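Local coordinates for hypothetical protein SO0527 (Shewanella oneidensis, PDB 2BBE), which is of unknown function but belongs to the antibiotic biosynthesis monooxygenase family and may therefore act as a monooxygenase, at residues Pro39-Arg42 and Arg43-Gly46; Gln89-Pro92 and Glu93-Ser97; Ala72-Asp75 and Glu76-Lys80; Ala82-His85 and Tyr86-Gln89. All coordinates share one frame; numbering follows the deposited sequence.

Interaction 1: Pro39-Arg42 and Arg43-Gly46; sequences PDTR and REAG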
loop_
_atom_site.group_PDB
_atom_site.type_symbol
_atom_site.label_atom_id
_atom_site.label_comp_id
_atom_site.label_asym_id
_atom_site.label_seq_id
_atom_site.Cartn_x
_atom_site.Cartn_y
_atom_site.Cartn_z
ATOM N N PRO A 39 -3.228 -13.817 -9.009
ATOM C CA PRO A 39 -2.152 -13.490 -9.964
ATOM C C PRO A 39 -2.633 -12.721 -11.183
ATOM O O PRO A 39 -1.999 -11.733 -11.544
ATOM C CB PRO A 39 -1.589 -14.863 -10.353
ATOM C CG PRO A 39 -1.842 -15.676 -9.135
ATOM C CD PRO A 39 -3.234 -15.261 -8.715
ATOM N N ASP A 40 -3.759 -13.114 -11.786
ATOM C CA ASP A 40 -4.233 -12.365 -12.958
ATOM C C ASP A 40 -4.847 -11.010 -12.617
ATOM O O ASP A 40 -4.788 -10.079 -13.423
ATOM C CB ASP A 40 -5.205 -13.182 -13.798
ATOM C CG ASP A 40 -4.502 -14.281 -14.596
ATOM O OD1 ASP A 40 -3.255 -14.224 -14.800
ATOM O OD2 ASP A 40 -5.215 -15.211 -15.009
ATOM N N THR A 41 -5.458 -10.903 -11.441
ATOM C CA THR A 41 -6.048 -9.638 -11.053
ATOM C C THR A 41 -4.972 -8.592 -10.787
ATOM O O THR A 41 -5.115 -7.443 -11.202
ATOM C CB THR A 41 -6.978 -9.774 -9.840
ATOM O OG1 THR A 41 -8.033 -10.687 -10.160
ATOM C CG2 THR A 41 -7.569 -8.412 -9.483
ATOM N N ARG A 42 -3.898 -8.989 -10.104
ATOM C CA ARG A 42 -2.810 -8.068 -9.804
ATOM C C ARG A 42 -2.158 -7.565 -11.094
ATOM O O ARG A 42 -1.586 -6.468 -11.114
ATOM C CB ARG A 42 -1.778 -8.714 -8.866
ATOM C CG ARG A 42 -2.316 -8.939 -7.428
ATOM C CD ARG A 42 -1.269 -9.537 -6.466
ATOM N NE ARG A 42 -0.082 -8.690 -6.355
ATOM C CZ ARG A 42 1.133 -8.996 -6.799
ATOM N NH1 ARG A 42 1.385 -10.171 -7.377
ATOM N NH2 ARG A 42 2.107 -8.107 -6.671
ATOM N N ARG A 43 -2.268 -8.361 -12.164
ATOM C CA ARG A 43 -1.700 -8.012 -13.472
ATOM C C ARG A 43 -2.617 -7.116 -14.332
ATOM O O ARG A 43 -2.221 -6.711 -15.428
ATOM C CB ARG A 43 -1.313 -9.286 -14.246
ATOM C CG ARG A 43 -0.040 -9.953 -13.723
ATOM C CD ARG A 43 0.071 -11.429 -14.195
ATOM N NE ARG A 43 1.357 -12.030 -13.815
ATOM C CZ ARG A 43 1.677 -12.466 -12.590
ATOM N NH1 ARG A 43 0.815 -12.367 -11.559
ATOM N NH2 ARG A 43 2.884 -12.997 -12.389
ATOM N N GLU A 44 -3.825 -6.819 -13.837
ATOM C CA GLU A 44 -4.731 -5.845 -14.475
ATOM C C GLU A 44 -4.133 -4.431 -14.373
ATOM O O GLU A 44 -3.698 -4.021 -13.300
ATOM C CB GLU A 44 -6.109 -5.864 -13.786
ATOM C CG GLU A 44 -7.016 -7.065 -14.121
ATOM C CD GLU A 44 -8.248 -7.140 -13.205
ATOM O OE1 GLU A 44 -8.661 -6.091 -12.644
ATOM O OE2 GLU A 44 -8.793 -8.247 -12.998
ATOM N N ALA A 45 -4.132 -3.692 -15.479
ATOM C CA ALA A 45 -3.552 -2.343 -15.528
ATOM C C ALA A 45 -4.162 -1.401 -14.468
ATOM O O ALA A 45 -3.463 -0.562 -13.893
ATOM C CB ALA A 45 -3.716 -1.750 -16.917
ATOM N N GLY A 46 -5.463 -1.550 -14.222
ATOM C CA GLY A 46 -6.180 -0.676 -13.294
ATOM C C GLY A 46 -6.377 -1.225 -11.879
ATOM O O GLY A 46 -7.033 -0.582 -11.062
HETATM O O HOH W 1 -8.611 -10.895 -13.090
HETATM O O HOH W 2 -0.846 -4.594 -12.892
#
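Arg43 folds its side chain back over helix 38-42 and grips the carbonyl of Pro39. Its CB lies 3.7 Å from Asp40 O. CG stands beside the backbone N (chi1 -75°), and CG and CD each pass 3.4 Å from Pro39 O. The chain then runs extended from CG to NE. At the tip, NH1 donates to Pro39 O at 2.9 Å. The oxygen sits at the edge of the guanidinium, in its plane, while the donor stands above the carbonyl plane. Weak bonds also run from Arg43 N to Pro39 O and to Asp40 O. Glu44 N bonds to Thr41 O at 3.0 Å. The side chains of Thr41 and Glu44 lie side by side. A water bridges them, donating to Thr41 OG1 at 3.0 Å and to Glu44 OE2 at 2.7 Å. Thr41 OG1 also bonds to Leu37 O, and Glu44 OE2 to His77 ND1. At the subunit interface, Arg43 NH2 forms a salt bridge with the C-terminal Ala108 of a second subunit, and Arg42 NH1 bonds to the same residue. The turn leads from helix 38-42 into strand 47-55, and Thr41 packs on Cys47 and Tyr50 of that strand.

Interaction 2: Gln89-Pro92 and Glu93-Ser97; sequences QVMP and ELVES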
loop_
_atom_site.group_PDB
_atom_site.type_symbol
_atom_site.label_atom_id
_atom_site.label_comp_id
_atom_site.label_asym_id
_atom_site.label_seq_id
_atom_site.Cartn_x
_atom_site.Cartn_y
_atom_site.Cartn_z
ATOM N N GLN A 89 -20.069 -20.417 -10.747
ATOM C CA GLN A 89 -19.825 -21.846 -10.661
ATOM C C GLN A 89 -19.219 -22.294 -9.330
ATOM O O GLN A 89 -19.567 -23.361 -8.823
ATOM C CB GLN A 89 -18.951 -22.326 -11.822
ATOM C CG GLN A 89 -19.533 -21.999 -13.211
ATOM C CD GLN A 89 -20.874 -22.668 -13.433
ATOM O OE1 GLN A 89 -21.077 -23.803 -13.000
ATOM N NE2 GLN A 89 -21.797 -21.976 -14.123
ATOM N N VAL A 90 -18.319 -21.485 -8.778
ATOM C CA VAL A 90 -17.570 -21.916 -7.603
ATOM C C VAL A 90 -18.318 -21.558 -6.325
ATOM O O VAL A 90 -18.563 -22.397 -5.462
ATOM C CB VAL A 90 -16.127 -21.328 -7.590
ATOM C CG1 VAL A 90 -15.374 -21.795 -6.338
ATOM C CG2 VAL A 90 -15.373 -21.742 -8.855
ATOM N N MET A 91 -18.685 -20.295 -6.221
ATOM C CA MET A 91 -19.363 -19.767 -5.042
ATOM C C MET A 91 -20.584 -20.578 -4.558
ATOM O O MET A 91 -20.673 -20.849 -3.362
ATOM C CB MET A 91 -19.729 -18.294 -5.267
ATOM C CG MET A 91 -19.607 -17.413 -4.053
ATOM S SD MET A 91 -20.097 -15.733 -4.457
ATOM C CE MET A 91 -21.870 -15.903 -4.671
ATOM N N PRO A 92 -21.507 -21.001 -5.464
ATOM C CA PRO A 92 -22.664 -21.747 -4.976
ATOM C C PRO A 92 -22.321 -23.058 -4.275
ATOM O O PRO A 92 -23.121 -23.534 -3.460
ATOM C CB PRO A 92 -23.458 -22.063 -6.257
ATOM C CG PRO A 92 -22.947 -21.131 -7.269
ATOM C CD PRO A 92 -21.552 -20.840 -6.931
ATOM N N GLU A 93 -21.158 -23.640 -4.584
ATOM C CA GLU A 93 -20.761 -24.907 -3.983
ATOM C C GLU A 93 -20.076 -24.718 -2.628
ATOM O O GLU A 93 -20.156 -25.586 -1.760
ATOM C CB GLU A 93 -19.848 -25.685 -4.940
ATOM C CG GLU A 93 -20.446 -25.911 -6.338
ATOM C CD GLU A 93 -21.779 -26.656 -6.319
ATOM O OE1 GLU A 93 -21.934 -27.596 -5.502
ATOM O OE2 GLU A 93 -22.670 -26.306 -7.128
ATOM N N LEU A 94 -19.410 -23.574 -2.456
ATOM C CA LEU A 94 -18.546 -23.349 -1.294
ATOM C C LEU A 94 -19.057 -22.365 -0.253
ATOM O O LEU A 94 -18.588 -22.385 0.893
ATOM C CB LEU A 94 -17.165 -22.847 -1.768
ATOM C CG LEU A 94 -16.412 -23.705 -2.790
ATOM C CD1 LEU A 94 -14.990 -23.204 -2.976
ATOM C CD2 LEU A 94 -16.375 -25.165 -2.355
ATOM N N VAL A 95 -19.947 -21.454 -0.645
ATOM C CA VAL A 95 -20.281 -20.294 0.190
ATOM C C VAL A 95 -21.709 -20.351 0.735
ATOM O O VAL A 95 -22.648 -20.622 -0.037
ATOM C CB VAL A 95 -20.018 -18.968 -0.600
ATOM C CG1 VAL A 95 -20.516 -17.751 0.165
ATOM C CG2 VAL A 95 -18.527 -18.815 -0.892
ATOM N N GLU A 96 -21.855 -20.093 2.032
ATOM C CA GLU A 96 -23.166 -19.997 2.686
ATOM C C GLU A 96 -23.820 -18.636 2.414
ATOM O O GLU A 96 -25.025 -18.550 2.084
ATOM C CB GLU A 96 -23.003 -20.190 4.198
ATOM C CG GLU A 96 -24.292 -20.024 4.989
ATOM C CD GLU A 96 -24.122 -20.360 6.453
ATOM O OE1 GLU A 96 -23.515 -21.408 6.762
ATOM O OE2 GLU A 96 -24.594 -19.569 7.307
ATOM N N SER A 97 -23.030 -17.573 2.560
ATOM C CA SER A 97 -23.507 -16.207 2.383
ATOM C C SER A 97 -22.297 -15.318 2.121
ATOM O O SER A 97 -21.151 -15.711 2.409
ATOM C CB SER A 97 -24.285 -15.711 3.613
ATOM O OG SER A 97 -23.514 -15.871 4.796
HETATM O O HOH W 3 -21.935 -24.769 -9.177
#
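Met91 and Val95 meet where helix 81-94 gives way to strand 95-107. In the conformer of Val95 described, Met91 CG touches Val95 CG2 at 3.6 Å, and the two side chains cross obliquely. The chi1 of Met91 is -143°, away from a staggered value; beyond CG the chain is extended to SD and then bends. Val95 has CG1 anti to its backbone N (chi1 173°). This places CG2 beside that N and on the Met91 side. One residue earlier on each side, Val90 CG1 meets Leu94 CD1 at 3.7 Å. CG of Glu93 stands beside its backbone N and comes to 3.7 Å from Gln89 O; the chain then bends at chi2 (-58°). In this one of two conformers, a water donates to Glu93 OE2 at 2.7 Å and to Gln89 O at 2.8 Å. The helix closes here: Met91 O accepts from both Leu94 N and Val95 N, the latter at 2.9 Å and nearly in line with the carbonyl. Val95 is the first residue to leave helical angles. Glu96 and Ser97 then form a classic beta bulge opposite Leu21 of strand 8-22. Val90 and Leu94 pack on helix 27-35, while Met91 and Val95 rest on Phe20.

Interaction 3: Ala72-Asp75 and Glu76-Lys80; sequences AAFD and EHCAK. With SO4 (sulfate ion), chain C.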
loop_
_atom_site.group_PDB
_atom_site.type_symbol
_atom_site.label_atom_id
_atom_site.label_comp_id
_atom_site.label_asym_id
_atom_site.label_seq_id
_atom_site.Cartn_x
_atom_site.Cartn_y
_atom_site.Cartn_z
ATOM N N ALA A 72 -14.482 2.268 -14.062
ATOM C CA ALA A 72 -14.282 1.475 -15.292
ATOM C C ALA A 72 -13.358 0.278 -15.047
ATOM O O ALA A 72 -13.635 -0.822 -15.515
ATOM C CB ALA A 72 -13.776 2.320 -16.454
ATOM N N ALA A 73 -12.279 0.480 -14.290
ATOM C CA ALA A 73 -11.342 -0.610 -14.008
ATOM C C ALA A 73 -11.982 -1.677 -13.090
ATOM O O ALA A 73 -11.765 -2.868 -13.287
ATOM C CB ALA A 73 -10.063 -0.063 -13.379
ATOM N N PHE A 74 -12.775 -1.240 -12.115
ATOM C CA PHE A 74 -13.536 -2.164 -11.261
ATOM C C PHE A 74 -14.520 -2.996 -12.110
ATOM O O PHE A 74 -14.587 -4.217 -11.975
ATOM C CB PHE A 74 -14.262 -1.413 -10.118
ATOM C CG PHE A 74 -15.060 -2.326 -9.211
ATOM C CD1 PHE A 74 -14.411 -3.179 -8.311
ATOM C CD2 PHE A 74 -16.443 -2.367 -9.288
ATOM C CE1 PHE A 74 -15.141 -4.041 -7.484
ATOM C CE2 PHE A 74 -17.181 -3.238 -8.457
ATOM C CZ PHE A 74 -16.520 -4.066 -7.559
ATOM N N ASP A 75 -15.270 -2.332 -12.994
ATOM C CA ASP A 75 -16.236 -3.023 -13.870
ATOM C C ASP A 75 -15.544 -4.024 -14.803
ATOM O O ASP A 75 -16.042 -5.154 -15.019
ATOM C CB ASP A 75 -17.053 -2.001 -14.677
ATOM C CG ASP A 75 -18.032 -1.206 -13.811
ATOM O OD1 ASP A 75 -18.295 -1.587 -12.649
ATOM O OD2 ASP A 75 -18.550 -0.189 -14.302
ATOM N N GLU A 76 -14.393 -3.624 -15.346
ATOM C CA GLU A 76 -13.570 -4.511 -16.181
ATOM C C GLU A 76 -13.166 -5.772 -15.408
ATOM O O GLU A 76 -13.275 -6.890 -15.926
ATOM C CB GLU A 76 -12.315 -3.772 -16.696
ATOM C CG GLU A 76 -11.440 -4.596 -17.658
ATOM C CD GLU A 76 -10.431 -3.754 -18.432
ATOM O OE1 GLU A 76 -10.593 -2.518 -18.487
ATOM O OE2 GLU A 76 -9.482 -4.331 -19.005
ATOM N N HIS A 77 -12.695 -5.581 -14.170
ATOM C CA HIS A 77 -12.331 -6.684 -13.282
ATOM C C HIS A 77 -13.512 -7.641 -13.085
ATOM O O HIS A 77 -13.354 -8.858 -13.218
ATOM C CB HIS A 77 -11.873 -6.159 -11.905
ATOM C CG HIS A 77 -11.839 -7.218 -10.845
ATOM N ND1 HIS A 77 -10.891 -8.221 -10.823
ATOM C CD2 HIS A 77 -12.638 -7.435 -9.771
ATOM C CE1 HIS A 77 -11.110 -9.012 -9.790
ATOM N NE2 HIS A 77 -12.161 -8.555 -9.133
ATOM N N CYS A 78 -14.678 -7.083 -12.743
ATOM C CA CYS A 78 -15.873 -7.883 -12.472
ATOM C C CYS A 78 -16.377 -8.674 -13.675
ATOM O O CYS A 78 -17.011 -9.718 -13.498
ATOM C CB CYS A 78 -17.008 -7.024 -11.897
ATOM S SG CYS A 78 -16.588 -6.433 -10.243
ATOM N N ALA A 79 -16.067 -8.212 -14.879
ATOM C CA ALA A 79 -16.481 -8.911 -16.106
ATOM C C ALA A 79 -15.470 -9.952 -16.591
ATOM O O ALA A 79 -15.718 -10.616 -17.602
ATOM C CB ALA A 79 -16.755 -7.898 -17.236
ATOM N N LYS A 80 -14.324 -10.071 -15.920
ATOM C CA LYS A 80 -13.315 -11.077 -16.314
ATOM C C LYS A 80 -13.873 -12.497 -16.179
ATOM O O LYS A 80 -14.577 -12.791 -15.207
ATOM C CB LYS A 80 -12.040 -10.958 -15.469
ATOM C CG LYS A 80 -11.217 -9.667 -15.664
ATOM C CD LYS A 80 -10.543 -9.587 -17.024
ATOM C CE LYS A 80 -9.034 -9.797 -16.930
ATOM N NZ LYS A 80 -8.378 -9.702 -18.283
HETATM S S SO4 C . -11.154 -12.429 -19.855
HETATM O O1 SO4 C . -12.486 -12.305 -19.285
HETATM O O2 SO4 C . -10.717 -11.095 -20.277
HETATM O O3 SO4 C . -10.160 -12.973 -18.927
HETATM O O4 SO4 C . -11.245 -13.282 -21.043
#
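Phe74 has CG anti to its backbone N (chi1 180°), and Cys78 has SG beside its own (chi1 -68°). These torsions bring the thiol over one face of the phenyl ring. SG stands 3.6 Å above the ring plane, displaced toward the rim. Its nearest ring atom is Phe74 CZ, at 3.6 Å, with CE2 next. This is a Cys sulfur-aromatic contact between residues four apart on helix 71-78. Cys78 N also bonds to Phe74 O at 3.0 Å, so the pair is joined through backbone and side chain. The helix covers the antiparallel sheet of a dimeric alpha-beta barrel type fold, and Phe74 lies on Ile14 and Cys16 of strand 8-22. His77 N bonds to Ala73 O at 3.0 Å. The His77 ring meets those of Phe68 and Tyr50, and its ND1 bonds to Glu44. The bond from Ala79 N to Asp75 O is less straight, with an N-H...O angle of 135°. Lys80 then takes the N-cap position of helix 81-94. A sulfate, probably from the crystallisation liquor, lies 3.3 Å by its O1 from Lys80 CA. Lys80 NZ makes a weak bond to sulfate O2, and Asp81 N holds the ion as well.

Interaction 4: Ala82-His85 and Tyr86-Gln89; sequences AIQH and YFHQ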
loop_
_atom_site.group_PDB
_atom_site.type_symbol
_atom_site.label_atom_id
_atom_site.label_comp_id
_atom_site.label_asym_id
_atom_site.label_seq_id
_atom_site.Cartn_x
_atom_site.Cartn_y
_atom_site.Cartn_z
ATOM N N ALA A 82 -12.572 -15.382 -15.237
ATOM C CA ALA A 82 -12.304 -16.119 -13.979
ATOM C C ALA A 82 -13.158 -15.617 -12.810
ATOM O O ALA A 82 -13.538 -16.387 -11.924
ATOM C CB ALA A 82 -10.826 -16.052 -13.601
ATOM N N ILE A 83 -13.446 -14.323 -12.810
ATOM C CA ILE A 83 -14.259 -13.725 -11.756
ATOM C C ILE A 83 -15.701 -14.189 -11.917
ATOM O O ILE A 83 -16.318 -14.590 -10.943
ATOM C CB ILE A 83 -14.115 -12.157 -11.732
ATOM C CG1 ILE A 83 -12.624 -11.759 -11.674
ATOM C CG2 ILE A 83 -14.945 -11.531 -10.604
ATOM C CD1 ILE A 83 -11.814 -12.354 -10.504
ATOM N N GLN A 84 -16.228 -14.144 -13.150
ATOM C CA GLN A 84 -17.575 -14.612 -13.408
ATOM C C GLN A 84 -17.706 -16.126 -13.137
ATOM O O GLN A 84 -18.732 -16.584 -12.606
ATOM C CB GLN A 84 -18.033 -14.230 -14.828
ATOM C CG GLN A 84 -17.947 -12.712 -15.160
ATOM C CD GLN A 84 -19.199 -11.900 -14.789
ATOM O OE1 GLN A 84 -19.689 -11.110 -15.596
ATOM N NE2 GLN A 84 -19.706 -12.082 -13.574
ATOM N N HIS A 85 -16.676 -16.897 -13.483
ATOM C CA HIS A 85 -16.669 -18.324 -13.184
ATOM C C HIS A 85 -16.727 -18.559 -11.665
ATOM O O HIS A 85 -17.478 -19.417 -11.179
ATOM C CB HIS A 85 -15.413 -18.988 -13.750
ATOM C CG HIS A 85 -15.306 -20.436 -13.400
ATOM N ND1 HIS A 85 -16.045 -21.407 -14.044
ATOM C CD2 HIS A 85 -14.579 -21.078 -12.458
ATOM C CE1 HIS A 85 -15.764 -22.587 -13.524
ATOM N NE2 HIS A 85 -14.879 -22.417 -12.558
ATOM N N TYR A 86 -15.917 -17.820 -10.917
ATOM C CA TYR A 86 -15.993 -17.892 -9.462
ATOM C C TYR A 86 -17.431 -17.619 -8.952
ATOM O O TYR A 86 -17.994 -18.447 -8.230
ATOM C CB TYR A 86 -14.961 -16.976 -8.759
ATOM C CG TYR A 86 -15.272 -16.875 -7.279
ATOM C CD1 TYR A 86 -14.972 -17.946 -6.408
ATOM C CD2 TYR A 86 -15.942 -15.762 -6.767
ATOM C CE1 TYR A 86 -15.325 -17.891 -5.056
ATOM C CE2 TYR A 86 -16.287 -15.682 -5.405
ATOM C CZ TYR A 86 -15.975 -16.753 -4.559
ATOM O OH TYR A 86 -16.320 -16.692 -3.215
ATOM N N PHE A 87 -18.028 -16.483 -9.325
ATOM C CA PHE A 87 -19.407 -16.125 -8.867
ATOM C C PHE A 87 -20.420 -17.174 -9.249
ATOM O O PHE A 87 -21.183 -17.642 -8.405
ATOM C CB PHE A 87 -19.881 -14.736 -9.388
ATOM C CG PHE A 87 -21.418 -14.600 -9.556
ATOM C CD1 PHE A 87 -22.306 -15.024 -8.561
ATOM C CD2 PHE A 87 -21.955 -14.003 -10.699
ATOM C CE1 PHE A 87 -23.693 -14.897 -8.721
ATOM C CE2 PHE A 87 -23.337 -13.859 -10.862
ATOM C CZ PHE A 87 -24.206 -14.308 -9.868
ATOM N N HIS A 88 -20.436 -17.550 -10.531
ATOM C CA HIS A 88 -21.453 -18.463 -11.101
ATOM C C HIS A 88 -21.312 -19.926 -10.762
ATOM O O HIS A 88 -22.316 -20.612 -10.589
ATOM C CB HIS A 88 -21.400 -18.438 -12.624
ATOM C CG HIS A 88 -22.042 -17.248 -13.234
ATOM N ND1 HIS A 88 -22.473 -17.234 -14.546
ATOM C CD2 HIS A 88 -22.323 -16.027 -12.724
ATOM C CE1 HIS A 88 -23.015 -16.056 -14.808
ATOM N NE2 HIS A 88 -22.930 -15.304 -13.722
ATOM N N GLN A 89 -20.069 -20.417 -10.747
ATOM C CA GLN A 89 -19.825 -21.846 -10.661
ATOM C C GLN A 89 -19.219 -22.294 -9.330
ATOM O O GLN A 89 -19.567 -23.361 -8.823
ATOM C CB GLN A 89 -18.951 -22.326 -11.822
ATOM C CG GLN A 89 -19.533 -21.999 -13.211
ATOM C CD GLN A 89 -20.874 -22.668 -13.433
ATOM O OE1 GLN A 89 -21.077 -23.803 -13.000
ATOM N NE2 GLN A 89 -21.797 -21.976 -14.123
#
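His85 and Gln89 pack one turn apart on helix 81-94, which covers the antiparallel sheet in the ferredoxin-like alpha-beta fold of this family. Their side chains cross at about a right angle. Gln89 CB sits over one face of the imidazole, 27° off the ring normal, in a CH-pi contact. It comes to 3.6 Å from His85 CE1, while Gln89 CG comes equally close to ND1. His85 CG is anti to the backbone N (chi1 176°), which lays the ring along the helix surface. Gln84 approaches Phe87 at an angle, with its amide plane 33° from the ring plane. NE2 lies at the ring edge, a loose 4.1 Å from Phe87 CD2 in the conformers described. Tyr86 leaves the helix toward the protein core. Its ring packs edge-to-face with Phe20 of strand 8-22 and also touches Leu30 and Leu34 of helix 27-35. Ile83 and Ala82 rest on Leu37. The backbone bonds of 82-89 run i to i+4, as from Gln89 N to His85 O at 2.8 Å, and the helix widens to a pi-type turn at 86-89. His88 N donates to Gln84 O at 2.9 Å, and His88 CB lies 3.2 Å from the same oxygen.

All four contacts are local, and none nests within or crosses another. Interaction 1 comes first and closes the turn from helix 38-42 into strand 47-55. Interaction 3 follows on helix 71-78. It touches interaction 1 through His77 and Glu44, which joins two distant parts of the chain. Interaction 4 begins just after Lys80, the N-cap of helix 81-94, and its Ile83 and Gln84 pack on the end of helix 71-78. Interaction 2 continues from it, sharing Gln89, and leads into strand 95-107. Interaction 2 touches neither interaction 1 nor interaction 3. Interaction 1 reaches interaction 4 through packing of Thr41 against Ile83.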